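Local coordinates for protein transcriptional regulator ZitR (Lactococcus lactis subsp. cremoris, PDB 6FI9) that represses the zit zinc-uptake operon in response to zinc, binding two palindromic operator sites in its promoter as a homodimeric MarR-family winged helix-turn-helix regulator, at residues 19-24 with 35-40. The protein carries 3 engineered substitutions. Residues are numbered along the deposited sequence; the frame is centred on the assembly and turned at random.
Sequences NKHEIL and TSTQEH. With ZN (zinc ion), chain I; ZN (zinc ion), chain J.
E22 and H40 converge on one zinc ion from the loop and from the helix, an example of a metal site that joins two segments with no hydrogen bond passing directly between them. With CG of E22 between the backbone N and the carbonyl carbon (chi1 59°) and the chain extended beyond, the carboxylate is carried to the helix. Its OE1 binds the zinc at 2.0 Å, whereas OE2 stays 2.9 Å from the same ion. From the helix side H40 brings its ring up with CG anti to the backbone N (chi1 -172°); ND1 lies 2.8 Å from the zinc, longer than a usual zinc-nitrogen bond, though H40 belongs to the site. Carboxylate and imidazole stand almost perpendicular, their planes 84° apart, and E22 OE2 comes over H40 CB at 3.6 Å. The same oxygen lies near S36 O; both are acceptors and form no bond. H106 and H110 complete this four-residue site. Farther from the metal, toward the helix start, the methyl CG2 of T37 meets the imidazole of H21 obliquely, 3.8 Å from CG. One residue before H40, E39 points its OE1 at the second zinc, 2.3 Å away, a site it shares with C28 and E105, and S30 hydrogen-bonds the same oxygen. At the helix start, T35 sits at the N-cap and gives both its N and its OG1 to Q38 OE1. The loop 19-24 follows helix 2-16, and helix 36-47 leads on toward the predicted DNA-binding helix-turn-helix; I23 packs on helices 2-16 and 100-122, L24 and E39 also touch helix 100-122, and Q38 rests on helix 63-75.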
loop_
_atom_site.group_PDB
_atom_site.type_symbol
_atom_site.label_atom_id
_atom_site.label_comp_id
_atom_site.label_asym_id
_atom_site.label_seq_id
_atom_site.Cartn_x
_atom_site.Cartn_y
_atom_site.Cartn_z
ATOM N N ASN A 19 2.709 -4.758 4.806
ATOM C CA ASN A 19 3.957 -4.603 5.559
ATOM C C ASN A 19 5.164 -4.247 4.664
ATOM O O ASN A 19 6.228 -3.891 5.182
ATOM C CB ASN A 19 4.228 -5.830 6.438
ATOM C CG ASN A 19 3.283 -5.954 7.623
ATOM O OD1 ASN A 19 3.110 -5.023 8.429
ATOM N ND2 ASN A 19 2.654 -7.116 7.763
ATOM N N LYS A 20 4.976 -4.294 3.330
ATOM C CA LYS A 20 6.002 -3.966 2.328
ATOM C C LYS A 20 6.020 -2.467 2.009
ATOM O O LYS A 20 5.005 -1.789 2.179
ATOM C CB LYS A 20 5.772 -4.774 1.035
ATOM C CG LYS A 20 5.881 -6.284 1.216
ATOM C CD LYS A 20 5.349 -7.045 0.002
ATOM C CE LYS A 20 5.243 -8.536 0.242
ATOM N NZ LYS A 20 4.132 -8.890 1.172
ATOM N N HIS A 21 7.173 -1.961 1.537
ATOM C CA HIS A 21 7.356 -0.561 1.146
ATOM C C HIS A 21 7.281 -0.404 -0.376
ATOM O O HIS A 21 6.771 0.607 -0.877
ATOM C CB HIS A 21 8.686 -0.011 1.683
ATOM C CG HIS A 21 8.644 0.354 3.136
ATOM N ND1 HIS A 21 9.000 -0.556 4.115
ATOM C CD2 HIS A 21 8.295 1.522 3.728
ATOM C CE1 HIS A 21 8.850 0.079 5.267
ATOM N NE2 HIS A 21 8.424 1.332 5.086
ATOM N N GLU A 22 7.787 -1.423 -1.102
ATOM C CA GLU A 22 7.824 -1.503 -2.566
ATOM C C GLU A 22 7.229 -2.809 -3.084
ATOM O O GLU A 22 7.253 -3.824 -2.384
ATOM C CB GLU A 22 9.260 -1.324 -3.094
ATOM C CG GLU A 22 10.274 -2.339 -2.587
ATOM C CD GLU A 22 11.704 -2.039 -2.982
ATOM O OE1 GLU A 22 11.965 -1.876 -4.194
ATOM O OE2 GLU A 22 12.567 -1.963 -2.080
ATOM N N ILE A 23 6.704 -2.778 -4.312
ATOM C CA ILE A 23 6.123 -3.954 -4.947
ATOM C C ILE A 23 7.170 -4.649 -5.821
ATOM O O ILE A 23 7.695 -4.055 -6.771
ATOM C CB ILE A 23 4.794 -3.641 -5.697
ATOM C CG1 ILE A 23 3.661 -3.350 -4.700
ATOM C CG2 ILE A 23 4.399 -4.783 -6.642
ATOM C CD1 ILE A 23 2.511 -2.629 -5.290
ATOM N N LEU A 24 7.472 -5.910 -5.479
ATOM C CA LEU A 24 8.409 -6.757 -6.210
ATOM C C LEU A 24 7.745 -8.095 -6.435
ATOM O O LEU A 24 7.448 -8.798 -5.469
ATOM C CB LEU A 24 9.736 -6.920 -5.449
ATOM C CG LEU A 24 10.722 -5.760 -5.539
ATOM C CD1 LEU A 24 11.526 -5.642 -4.265
ATOM C CD2 LEU A 24 11.644 -5.909 -6.731
ATOM N N THR A 35 15.602 -6.830 4.593
ATOM C CA THR A 35 14.272 -6.328 4.215
ATOM C C THR A 35 14.263 -5.707 2.812
ATOM O O THR A 35 15.316 -5.605 2.172
ATOM C CB THR A 35 13.704 -5.371 5.285
ATOM O OG1 THR A 35 14.610 -4.289 5.497
ATOM C CG2 THR A 35 13.387 -6.071 6.598
ATOM N N SER A 36 13.063 -5.299 2.338
ATOM C CA SER A 36 12.850 -4.680 1.025
ATOM C C SER A 36 13.728 -3.431 0.847
ATOM O O SER A 36 14.516 -3.365 -0.102
ATOM C CB SER A 36 11.375 -4.329 0.830
ATOM O OG SER A 36 10.526 -5.458 0.958
ATOM N N THR A 37 13.627 -2.479 1.798
ATOM C CA THR A 37 14.373 -1.218 1.815
ATOM C C THR A 37 15.875 -1.434 1.952
ATOM O O THR A 37 16.638 -0.838 1.194
ATOM C CB THR A 37 13.821 -0.263 2.888
ATOM O OG1 THR A 37 13.854 -0.907 4.163
ATOM C CG2 THR A 37 12.407 0.221 2.577
ATOM N N GLN A 38 16.289 -2.303 2.901
ATOM C CA GLN A 38 17.691 -2.639 3.180
ATOM C C GLN A 38 18.455 -3.097 1.931
ATOM O O GLN A 38 19.576 -2.633 1.701
ATOM C CB GLN A 38 17.794 -3.689 4.297
ATOM C CG GLN A 38 17.733 -3.095 5.694
ATOM C CD GLN A 38 17.785 -4.170 6.748
ATOM O OE1 GLN A 38 16.837 -4.940 6.940
ATOM N NE2 GLN A 38 18.899 -4.244 7.459
ATOM N N GLU A 39 17.843 -3.989 1.124
ATOM C CA GLU A 39 18.447 -4.494 -0.108
ATOM C C GLU A 39 18.500 -3.406 -1.170
ATOM O O GLU A 39 19.482 -3.317 -1.906
ATOM C CB GLU A 39 17.707 -5.737 -0.613
ATOM C CG GLU A 39 18.231 -7.019 0.014
ATOM C CD GLU A 39 17.647 -8.316 -0.512
ATOM O OE1 GLU A 39 17.537 -8.467 -1.751
ATOM O OE2 GLU A 39 17.324 -9.196 0.320
ATOM N N HIS A 40 17.464 -2.552 -1.211
ATOM C CA HIS A 40 17.383 -1.445 -2.159
ATOM C C HIS A 40 18.439 -0.373 -1.880
ATOM O O HIS A 40 18.956 0.223 -2.827
ATOM C CB HIS A 40 15.964 -0.853 -2.215
ATOM C CG HIS A 40 15.785 0.147 -3.314
ATOM N ND1 HIS A 40 15.761 -0.239 -4.641
ATOM C CD2 HIS A 40 15.671 1.492 -3.246
ATOM C CE1 HIS A 40 15.626 0.878 -5.335
ATOM N NE2 HIS A 40 15.567 1.946 -4.537
HETATM ZN ZN ZN I . 13.854 -2.302 -4.696
HETATM ZN ZN ZN J . 16.650 -9.330 -3.736
#